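Putative polysaccharide biosynthesis protein with aminopeptidase-like domain (Clostridium acetobutylicum, PDB 3K9T) binds one zinc ion per subunit and probably serves in the biosynthesis of modified polysaccharides, with no peptidase activity expected despite its aminopeptidase-like domain. Local coordinates at residues F63-P68 with S131-N136; G170-R175 with A210-K215; R221-P226 with I232-R237. All blocks are in the same frame, centred on the assembly; numbering follows the deposited sequence.

Contact 1: F63-P68 with S131-N136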
loop_
_atom_site.group_PDB
_atom_site.type_symbol
_atom_site.label_atom_id
_atom_site.label_comp_id
_atom_site.label_asym_id
_atom_site.label_seq_id
_atom_site.Cartn_x
_atom_site.Cartn_y
_atom_site.Cartn_z
ATOM N N PHE A 63 25.416 -20.617 -23.821
ATOM C CA PHE A 63 24.315 -19.804 -24.326
ATOM C C PHE A 63 24.909 -18.824 -25.365
ATOM O O PHE A 63 25.639 -19.249 -26.250
ATOM C CB PHE A 63 23.524 -19.098 -23.194
ATOM C CG PHE A 63 22.870 -20.049 -22.220
ATOM C CD1 PHE A 63 22.102 -21.128 -22.664
ATOM C CD2 PHE A 63 23.015 -19.872 -20.858
ATOM C CE1 PHE A 63 21.495 -21.994 -21.749
ATOM C CE2 PHE A 63 22.403 -20.738 -19.952
ATOM C CZ PHE A 63 21.656 -21.794 -20.397
ATOM N N ASP A 64 24.657 -17.525 -25.220
ATOM C CA ASP A 64 25.097 -16.534 -26.206
ATOM C C ASP A 64 26.561 -16.210 -26.079
ATOM O O ASP A 64 27.123 -15.545 -26.937
ATOM C CB ASP A 64 24.304 -15.217 -26.081
ATOM C CG ASP A 64 24.444 -14.341 -27.301
ATOM O OD1 ASP A 64 24.305 -14.873 -28.423
ATOM O OD2 ASP A 64 24.712 -13.126 -27.146
ATOM N N TRP A 65 27.190 -16.689 -25.016
ATOM C CA TRP A 65 28.589 -16.356 -24.782
ATOM C C TRP A 65 29.533 -17.431 -25.273
ATOM O O TRP A 65 29.136 -18.559 -25.519
ATOM C CB TRP A 65 28.827 -16.091 -23.293
ATOM C CG TRP A 65 28.147 -14.892 -22.797
ATOM C CD1 TRP A 65 26.800 -14.664 -22.759
ATOM C CD2 TRP A 65 28.772 -13.725 -22.241
ATOM N NE1 TRP A 65 26.549 -13.428 -22.204
ATOM C CE2 TRP A 65 27.741 -12.834 -21.875
ATOM C CE3 TRP A 65 30.096 -13.365 -21.987
ATOM C CZ2 TRP A 65 27.994 -11.607 -21.287
ATOM C CZ3 TRP A 65 30.354 -12.120 -21.401
ATOM C CH2 TRP A 65 29.303 -11.265 -21.063
ATOM N N THR A 66 30.786 -17.035 -25.423
ATOM C CA THR A 66 31.859 -17.932 -25.796
ATOM C C THR A 66 32.905 -17.938 -24.713
ATOM O O THR A 66 33.368 -16.877 -24.318
ATOM C CB THR A 66 32.541 -17.468 -27.081
ATOM O OG1 THR A 66 31.565 -17.371 -28.122
ATOM C CG2 THR A 66 33.657 -18.442 -27.464
ATOM N N VAL A 67 33.301 -19.126 -24.257
ATOM C CA VAL A 67 34.334 -19.212 -23.232
ATOM C C VAL A 67 35.644 -18.604 -23.782
ATOM O O VAL A 67 36.194 -19.069 -24.780
ATOM C CB VAL A 67 34.542 -20.669 -22.753
ATOM C CG1 VAL A 67 35.801 -20.808 -21.850
ATOM C CG2 VAL A 67 33.310 -21.164 -22.012
ATOM N N PRO A 68 36.146 -17.552 -23.130
ATOM C CA PRO A 68 37.364 -16.877 -23.645
ATOM C C PRO A 68 38.656 -17.703 -23.635
ATOM O O PRO A 68 38.701 -18.799 -23.096
ATOM C CB PRO A 68 37.549 -15.705 -22.678
ATOM C CG PRO A 68 36.944 -16.181 -21.367
ATOM C CD PRO A 68 35.772 -17.091 -21.777
ATOM N N SER A 131 40.490 -6.020 -19.381
ATOM C CA SER A 131 40.216 -5.924 -20.806
ATOM C C SER A 131 40.005 -7.317 -21.328
ATOM O O SER A 131 40.797 -7.830 -22.085
ATOM C CB SER A 131 41.364 -5.246 -21.556
ATOM O OG SER A 131 41.013 -5.096 -22.927
ATOM N N TYR A 132 38.923 -7.936 -20.898
ATOM C CA TYR A 132 38.717 -9.348 -21.180
ATOM C C TYR A 132 38.447 -9.644 -22.635
ATOM O O TYR A 132 38.941 -10.641 -23.176
ATOM C CB TYR A 132 37.552 -9.898 -20.365
ATOM C CG TYR A 132 37.726 -9.807 -18.868
ATOM C CD1 TYR A 132 38.959 -10.042 -18.271
ATOM C CD2 TYR A 132 36.641 -9.523 -18.046
ATOM C CE1 TYR A 132 39.115 -9.966 -16.890
ATOM C CE2 TYR A 132 36.787 -9.437 -16.663
ATOM C CZ TYR A 132 38.018 -9.668 -16.093
ATOM O OH TYR A 132 38.159 -9.612 -14.733
ATOM N N TYR A 133 37.699 -8.771 -23.281
ATOM C CA TYR A 133 37.134 -9.125 -24.568
ATOM C C TYR A 133 37.637 -8.330 -25.796
ATOM O O TYR A 133 37.338 -8.709 -26.915
ATOM C CB TYR A 133 35.599 -9.139 -24.418
ATOM C CG TYR A 133 35.104 -10.133 -23.339
ATOM C CD1 TYR A 133 35.223 -11.530 -23.513
ATOM C CD2 TYR A 133 34.511 -9.675 -22.153
ATOM C CE1 TYR A 133 34.785 -12.433 -22.528
ATOM C CE2 TYR A 133 34.065 -10.578 -21.165
ATOM C CZ TYR A 133 34.204 -11.945 -21.370
ATOM O OH TYR A 133 33.771 -12.797 -20.396
ATOM N N LYS A 134 38.384 -7.245 -25.592
ATOM C CA LYS A 134 39.117 -6.591 -26.678
ATOM C C LYS A 134 40.602 -6.742 -26.276
ATOM O O LYS A 134 40.949 -6.611 -25.105
ATOM C CB LYS A 134 38.685 -5.128 -26.853
ATOM N N GLU A 135 41.472 -7.086 -27.219
ATOM C CA GLU A 135 42.902 -7.195 -26.907
ATOM C C GLU A 135 43.470 -5.825 -26.560
ATOM O O GLU A 135 43.169 -4.839 -27.216
ATOM C CB GLU A 135 43.679 -7.815 -28.052
ATOM C CG GLU A 135 43.546 -9.317 -28.082
ATOM C CD GLU A 135 44.180 -9.957 -29.316
ATOM O OE1 GLU A 135 44.975 -9.287 -30.007
ATOM O OE2 GLU A 135 43.883 -11.143 -29.581
ATOM N N ASN A 136 44.303 -5.777 -25.530
ATOM C CA ASN A 136 44.784 -4.515 -24.997
ATOM C C ASN A 136 45.841 -4.757 -23.906
ATOM O O ASN A 136 46.138 -5.920 -23.576
ATOM C CB ASN A 136 43.587 -3.764 -24.411
ATOM C CG ASN A 136 43.847 -2.273 -24.217
ATOM O OD1 ASN A 136 44.842 -1.720 -24.712
ATOM N ND2 ASN A 136 42.948 -1.613 -23.469
#
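Trp-65 and Tyr-133 meet as an offset edge-to-face pair, the six-membered ring of the indole turning its edge to the phenol. Their centroids are 5.8 Å apart and the planes stand at 70°. The touching corner of the indole is CZ3, 3.6 Å from the OH of Tyr-133 and 3.9 Å from its CZ; the hydroxyl lies at the indole rim, close to its plane. Pro-68 adds a looser apolar contact, its CB 4.3 Å from CE1 of Tyr-133, approaching obliquely. A long aromatic side chain suits this place, since the loop backbone stays well away, Tyr-133 CA being 7.8 Å from Pro-68 CA. In both aromatics CG is set anti to the carbonyl carbon (chi1 -67° in Trp-65, -59° in Tyr-133), which lets ring ends meet although neither CB leads directly across.

Both segments belong to the insert domain interrupting the aminopeptidase-like part. Trp-65 sits on the second strand of a short beta hairpin, 61-62 with 65-66, whereas Tyr-133 comes from an irregular loop. Behind Tyr-133, CB of Tyr-132 covers one ring face, 3.5 Å above the plane and toward its rim. Ile-229 of helix 229-237 touches both Pro-68 and Tyr-133. The indole NE1 donates a hydrogen bond to the backbone O of Glu-367 of the second subunit, while Asp-64 forms salt bridges with Lys-372 and Arg-373 of that chain.

Contact 2: G170-R175 with A210-K215; sequences GEYYIR and ALSKLK
Tyr-172 gives its phenolic proton to Ser-212, a short hydrogen bond of 2.7 Å from OH to OG that ties strand 166-174 to the chain at the C-terminal part of helix 194-211. Tyr-172 holds CG anti to the backbone N (chi1 176°), sending the ring out from the strand, and the serine oxygen comes to the edge of that ring, near its plane, with CE2 3.4 Å from OG. Tyrosine suits the position because it pairs an apolar body, which also rests on Pro-50 and Leu-51, with a polar end that reaches the serine. The OG of Ser-212 also hydrogen-bonds the carbonyl of Ala-208 one turn back. The small hydroxyl therefore accepts from the tyrosine while donating to the helix.

Two residues further on, Ile-174 lends the apolar half of the contact. Its longer branch, CG1, lies anti to the carbonyl carbon and continues extended (chi2 174°), carrying the CD1 methyl to 3.6 Å from the backbone N of Ser-212 and 3.8 Å from CB of Leu-211. The isoleucine and leucine side chains cross at about a right angle, and CD1 is the isoleucine atom that touches the leucine. Leu-211 itself reaches on to Tyr-220 and Ile-350. A type I beta turn from Leu-211 to Leu-214 then redirects the chain, with Leu-214 N 2.9 Å from Leu-211 O. Residues 210-215 thus lead from helix 194-211 toward strand 219-225, which completes a beta-alpha-beta crossover that began with strand 181-187; strand 166-174 runs antiparallel beside strand 219-225 in the mixed central sheet of the aminopeptidase-like fold.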
loop_
_atom_site.group_PDB
_atom_site.type_symbol
_atom_site.label_atom_id
_atom_site.label_comp_id
_atom_site.label_asym_id
_atom_site.label_seq_id
_atom_site.Cartn_x
_atom_site.Cartn_y
_atom_site.Cartn_z
ATOM N N GLY A 170 34.636 -23.914 -9.558
ATOM C CA GLY A 170 34.523 -24.906 -8.489
ATOM C C GLY A 170 33.104 -25.036 -7.942
ATOM O O GLY A 170 32.340 -24.079 -7.924
ATOM N N GLU A 171 32.780 -26.210 -7.430
ATOM C CA GLU A 171 31.425 -26.489 -6.990
ATOM C C GLU A 171 31.405 -27.511 -5.844
ATOM O O GLU A 171 32.133 -28.515 -5.869
ATOM C CB GLU A 171 30.665 -27.021 -8.195
ATOM C CG GLU A 171 29.232 -27.357 -8.012
ATOM C CD GLU A 171 28.572 -27.748 -9.353
ATOM O OE1 GLU A 171 29.258 -27.770 -10.399
ATOM O OE2 GLU A 171 27.351 -27.984 -9.376
ATOM N N TYR A 172 30.579 -27.247 -4.837
ATOM C CA TYR A 172 30.413 -28.170 -3.719
ATOM C C TYR A 172 28.920 -28.356 -3.472
ATOM O O TYR A 172 28.172 -27.376 -3.424
ATOM C CB TYR A 172 31.096 -27.632 -2.479
ATOM C CG TYR A 172 30.904 -28.481 -1.245
ATOM C CD1 TYR A 172 31.106 -29.861 -1.277
ATOM C CD2 TYR A 172 30.561 -27.895 -0.027
ATOM C CE1 TYR A 172 30.932 -30.618 -0.148
ATOM C CE2 TYR A 172 30.399 -28.651 1.112
ATOM C CZ TYR A 172 30.585 -30.005 1.045
ATOM O OH TYR A 172 30.422 -30.735 2.184
ATOM N N TYR A 173 28.497 -29.610 -3.367
ATOM C CA TYR A 173 27.085 -29.971 -3.185
ATOM C C TYR A 173 26.869 -30.795 -1.925
ATOM O O TYR A 173 27.531 -31.779 -1.736
ATOM C CB TYR A 173 26.622 -30.810 -4.353
ATOM C CG TYR A 173 25.185 -31.218 -4.279
ATOM C CD1 TYR A 173 24.174 -30.285 -4.471
ATOM C CD2 TYR A 173 24.825 -32.536 -4.018
ATOM C CE1 TYR A 173 22.866 -30.646 -4.412
ATOM C CE2 TYR A 173 23.487 -32.911 -3.953
ATOM C CZ TYR A 173 22.532 -31.965 -4.149
ATOM O OH TYR A 173 21.221 -32.316 -4.095
ATOM N N ILE A 174 25.957 -30.360 -1.068
ATOM C CA ILE A 174 25.545 -31.085 0.114
ATOM C C ILE A 174 24.131 -31.590 -0.164
ATOM O O ILE A 174 23.221 -30.789 -0.449
ATOM C CB ILE A 174 25.496 -30.177 1.351
ATOM C CG1 ILE A 174 26.874 -29.607 1.663
ATOM C CG2 ILE A 174 24.958 -30.918 2.568
ATOM C CD1 ILE A 174 26.864 -28.588 2.800
ATOM N N ARG A 175 23.967 -32.913 -0.120
ATOM C CA ARG A 175 22.647 -33.556 -0.264
ATOM C C ARG A 175 21.838 -33.487 1.043
ATOM O O ARG A 175 22.285 -33.941 2.103
ATOM C CB ARG A 175 22.798 -35.037 -0.697
ATOM C CG ARG A 175 21.496 -35.759 -1.054
ATOM C CD ARG A 175 20.513 -34.803 -1.808
ATOM N NE ARG A 175 19.533 -35.494 -2.648
ATOM C CZ ARG A 175 18.304 -35.847 -2.274
ATOM N NH1 ARG A 175 17.850 -35.578 -1.057
ATOM N NH2 ARG A 175 17.518 -36.488 -3.132
ATOM N N ALA A 210 30.534 -25.115 7.780
ATOM C CA ALA A 210 29.571 -25.331 8.869
ATOM C C ALA A 210 28.410 -26.272 8.451
ATOM O O ALA A 210 28.090 -27.204 9.164
ATOM C CB ALA A 210 29.018 -23.978 9.393
ATOM N N LEU A 211 27.784 -26.025 7.304
ATOM C CA LEU A 211 26.636 -26.827 6.860
ATOM C C LEU A 211 26.962 -28.307 6.650
ATOM O O LEU A 211 26.146 -29.177 6.934
ATOM C CB LEU A 211 25.988 -26.241 5.607
ATOM C CG LEU A 211 25.016 -25.082 5.813
ATOM C CD1 LEU A 211 24.252 -24.857 4.502
ATOM C CD2 LEU A 211 24.055 -25.353 6.944
ATOM N N SER A 212 28.166 -28.555 6.145
ATOM C CA SER A 212 28.746 -29.877 6.010
ATOM C C SER A 212 28.596 -30.762 7.226
ATOM O O SER A 212 28.600 -31.971 7.096
ATOM C CB SER A 212 30.255 -29.742 5.780
ATOM O OG SER A 212 30.509 -29.362 4.463
ATOM N N LYS A 213 28.556 -30.151 8.397
ATOM C CA LYS A 213 28.526 -30.874 9.645
ATOM C C LYS A 213 27.123 -31.083 10.201
ATOM O O LYS A 213 26.976 -31.682 11.263
ATOM C CB LYS A 213 29.403 -30.117 10.634
ATOM C CG LYS A 213 30.879 -30.138 10.177
ATOM C CD LYS A 213 31.782 -29.310 11.035
ATOM C CE LYS A 213 33.259 -29.574 10.703
ATOM N NZ LYS A 213 33.614 -29.309 9.319
ATOM N N LEU A 214 26.101 -30.626 9.471
ATOM C CA LEU A 214 24.711 -30.670 9.922
ATOM C C LEU A 214 23.833 -31.534 9.017
ATOM O O LEU A 214 24.119 -31.724 7.838
ATOM C CB LEU A 214 24.138 -29.255 9.913
ATOM C CG LEU A 214 24.879 -28.149 10.655
ATOM C CD1 LEU A 214 24.110 -26.858 10.519
ATOM C CD2 LEU A 214 25.011 -28.524 12.112
ATOM N N LYS A 215 22.741 -32.034 9.572
ATOM C CA LYS A 215 21.775 -32.814 8.814
ATOM C C LYS A 215 20.709 -31.818 8.329
ATOM O O LYS A 215 19.888 -31.375 9.108
ATOM C CB LYS A 215 21.169 -33.877 9.731
ATOM C CG LYS A 215 20.111 -34.800 9.067
ATOM C CD LYS A 215 19.506 -35.804 10.092
ATOM C CE LYS A 215 18.204 -36.467 9.590
ATOM N NZ LYS A 215 18.448 -37.500 8.546
HETATM O O HOH W 1 22.667 -32.162 4.948
#

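Contact 3: R221-P226 with I232-R237; sequences RFLFAP and ITWLSR
One face of the Trp-234 indole carries Leu-223, whose CD2 stands 3.8 Å above the ring plane and toward its rim. The same methyl makes an off-centre CH-pi contact with the five-membered ring, 4.3 Å from CD2 to the centroid and 28° from the normal. The other methyl of Leu-223 comes in obliquely, CD1 lying 3.5 Å from CD1 of Trp-234. At the six-membered end of the indole, CD of Arg-221 approaches CZ2 to 3.3 Å, again obliquely, and the guanidinium plane is turned 38° from that of the ring. It is thus the methylene chain of the arginine that packs most closely, while its bend at chi3 redirects the charged end.

The two segments belong to a second beta-alpha-beta connection: strand 219-225, helix 229-237, then strand 245-250, with strand 181-187 lying between the two strands in the sheet. Arg-221 and Leu-223 point from the face covered by this helix, whereas the alternating Phe-222 and Phe-224 pack on helix 194-211. With chi1 at -176° the Trp-234 ring extends from the helix to the strand, and its breadth lets it meet both Leu-223 and Arg-221, two residues apart on the same side of the strand.

The buried guanidinium of Arg-221 is met by two carboxylates, Glu-181 at NE and Glu-171 at NH1, which match its charge. The indole NE1 gives a weak hydrogen bond to the same Glu-171 OE2, and the ring of Tyr-169 also meets Trp-234. On the helix, Ile-232 and Leu-235 pack against Cys-366 of the second subunit.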
loop_
_atom_site.group_PDB
_atom_site.type_symbol
_atom_site.label_atom_id
_atom_site.label_comp_id
_atom_site.label_asym_id
_atom_site.label_seq_id
_atom_site.Cartn_x
_atom_site.Cartn_y
_atom_site.Cartn_z
ATOM N N ARG A 221 24.033 -26.012 -2.688
ATOM C CA ARG A 221 25.078 -25.983 -3.691
ATOM C C ARG A 221 25.839 -24.698 -3.587
ATOM O O ARG A 221 25.251 -23.626 -3.502
ATOM C CB ARG A 221 24.489 -26.076 -5.067
ATOM C CG ARG A 221 25.515 -26.194 -6.205
ATOM C CD ARG A 221 24.807 -26.260 -7.585
ATOM N NE ARG A 221 23.819 -27.338 -7.601
ATOM C CZ ARG A 221 24.110 -28.639 -7.715
ATOM N NH1 ARG A 221 25.357 -29.042 -7.869
ATOM N NH2 ARG A 221 23.142 -29.557 -7.698
ATOM N N PHE A 222 27.164 -24.795 -3.622
ATOM C CA PHE A 222 27.996 -23.621 -3.494
ATOM C C PHE A 222 28.824 -23.495 -4.757
ATOM O O PHE A 222 29.616 -24.364 -5.039
ATOM C CB PHE A 222 28.905 -23.771 -2.308
ATOM C CG PHE A 222 28.211 -24.019 -1.036
ATOM C CD1 PHE A 222 27.762 -25.295 -0.716
ATOM C CD2 PHE A 222 28.049 -22.996 -0.116
ATOM C CE1 PHE A 222 27.117 -25.552 0.505
ATOM C CE2 PHE A 222 27.413 -23.235 1.101
ATOM C CZ PHE A 222 26.937 -24.523 1.411
ATOM N N LEU A 223 28.647 -22.400 -5.493
ATOM C CA LEU A 223 29.331 -22.169 -6.763
ATOM C C LEU A 223 30.401 -21.104 -6.601
ATOM O O LEU A 223 30.120 -20.013 -6.116
ATOM C CB LEU A 223 28.324 -21.733 -7.818
ATOM C CG LEU A 223 28.903 -21.536 -9.202
ATOM C CD1 LEU A 223 29.405 -22.869 -9.762
ATOM C CD2 LEU A 223 27.835 -20.918 -10.080
ATOM N N PHE A 224 31.634 -21.453 -6.971
ATOM C CA PHE A 224 32.749 -20.508 -7.034
ATOM C C PHE A 224 33.197 -20.395 -8.516
ATOM O O PHE A 224 33.814 -21.303 -9.066
ATOM C CB PHE A 224 33.918 -20.977 -6.204
ATOM C CG PHE A 224 33.629 -21.177 -4.765
ATOM C CD1 PHE A 224 33.013 -22.339 -4.318
ATOM C CD2 PHE A 224 34.071 -20.260 -3.829
ATOM C CE1 PHE A 224 32.807 -22.551 -2.949
ATOM C CE2 PHE A 224 33.878 -20.478 -2.466
ATOM C CZ PHE A 224 33.243 -21.620 -2.033
ATOM N N ALA A 225 32.911 -19.265 -9.142
ATOM C CA ALA A 225 33.079 -19.128 -10.584
ATOM C C ALA A 225 33.372 -17.678 -10.914
ATOM O O ALA A 225 32.956 -16.781 -10.156
ATOM C CB ALA A 225 31.828 -19.564 -11.273
ATOM N N PRO A 226 34.076 -17.424 -12.039
ATOM C CA PRO A 226 34.264 -16.018 -12.417
ATOM C C PRO A 226 32.938 -15.336 -12.633
ATOM O O PRO A 226 32.007 -15.976 -13.148
ATOM C CB PRO A 226 34.998 -16.108 -13.777
ATOM C CG PRO A 226 34.773 -17.506 -14.278
ATOM C CD PRO A 226 34.702 -18.333 -13.013
ATOM N N ILE A 232 27.136 -17.978 -16.290
ATOM C CA ILE A 232 26.548 -18.359 -17.599
ATOM C C ILE A 232 27.030 -19.766 -17.972
ATOM O O ILE A 232 26.230 -20.622 -18.312
ATOM C CB ILE A 232 26.880 -17.334 -18.720
ATOM C CG1 ILE A 232 26.292 -15.955 -18.371
ATOM C CG2 ILE A 232 26.306 -17.803 -20.084
ATOM C CD1 ILE A 232 26.726 -14.823 -19.310
ATOM N N THR A 233 28.334 -20.017 -17.839
ATOM C CA THR A 233 28.875 -21.349 -18.078
ATOM C C THR A 233 28.218 -22.420 -17.213
ATOM O O THR A 233 27.856 -23.498 -17.713
ATOM C CB THR A 233 30.380 -21.380 -17.858
ATOM O OG1 THR A 233 30.987 -20.436 -18.754
ATOM C CG2 THR A 233 30.951 -22.811 -18.094
ATOM N N TRP A 234 28.043 -22.121 -15.931
ATOM C CA TRP A 234 27.453 -23.085 -15.040
ATOM C C TRP A 234 26.011 -23.369 -15.422
ATOM O O TRP A 234 25.609 -24.530 -15.495
ATOM C CB TRP A 234 27.540 -22.641 -13.589
ATOM C CG TRP A 234 27.012 -23.680 -12.678
ATOM C CD1 TRP A 234 27.688 -24.775 -12.180
ATOM C CD2 TRP A 234 25.690 -23.769 -12.191
ATOM N NE1 TRP A 234 26.854 -25.529 -11.396
ATOM C CE2 TRP A 234 25.613 -24.948 -11.398
ATOM C CE3 TRP A 234 24.544 -22.989 -12.367
ATOM C CZ2 TRP A 234 24.439 -25.345 -10.761
ATOM C CZ3 TRP A 234 23.371 -23.382 -11.727
ATOM C CH2 TRP A 234 23.335 -24.550 -10.932
ATOM N N LEU A 235 25.235 -22.307 -15.662
ATOM C CA LEU A 235 23.826 -22.458 -16.060
ATOM C C LEU A 235 23.733 -23.272 -17.366
ATOM O O LEU A 235 22.857 -24.121 -17.513
ATOM C CB LEU A 235 23.120 -21.088 -16.182
ATOM C CG LEU A 235 22.803 -20.394 -14.861
ATOM C CD1 LEU A 235 22.385 -18.932 -15.015
ATOM C CD2 LEU A 235 21.734 -21.186 -14.116
ATOM N N SER A 236 24.670 -23.051 -18.283
ATOM C CA SER A 236 24.615 -23.733 -19.583
ATOM C C SER A 236 24.896 -25.221 -19.404
ATOM O O SER A 236 24.523 -26.025 -20.228
ATOM C CB SER A 236 25.593 -23.115 -20.620
ATOM O OG SER A 236 26.950 -23.494 -20.403
ATOM N N ARG A 237 25.550 -25.574 -18.312
ATOM C CA ARG A 237 25.901 -26.961 -18.062
ATOM C C ARG A 237 24.979 -27.642 -17.064
ATOM O O ARG A 237 25.165 -28.819 -16.789
ATOM C CB ARG A 237 27.369 -27.022 -17.606
ATOM C CG ARG A 237 28.346 -26.703 -18.761
ATOM C CD ARG A 237 29.673 -26.132 -18.304
ATOM N NE ARG A 237 30.346 -27.046 -17.403
ATOM C CZ ARG A 237 31.063 -28.100 -17.774
ATOM N NH1 ARG A 237 31.221 -28.407 -19.061
ATOM N NH2 ARG A 237 31.612 -28.864 -16.844
#

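How the contacts relate
Contacts 2 and 3, with centres about 16 Å apart, share the central sheet: strands 166-174 and 219-225 are neighbours paired through backbone hydrogen bonds, with a salt bridge from Arg-221 NH1 to Glu-171 OE2 at 2.7 Å added. Contact 1 lies about 17 Å from contact 3, centre to centre, and packs on its helix, where Phe-63 CZ comes 3.6 Å from Ser-236 CA; both border the second subunit of the trimer. Contacts 1 and 2 are separate, their nearest atoms about 13 Å apart. The zinc ion held by His-190, Asp-196 and His-325 is about 13 Å from the side chain of Tyr-133, while contacts 2 and 3 lie away from that site.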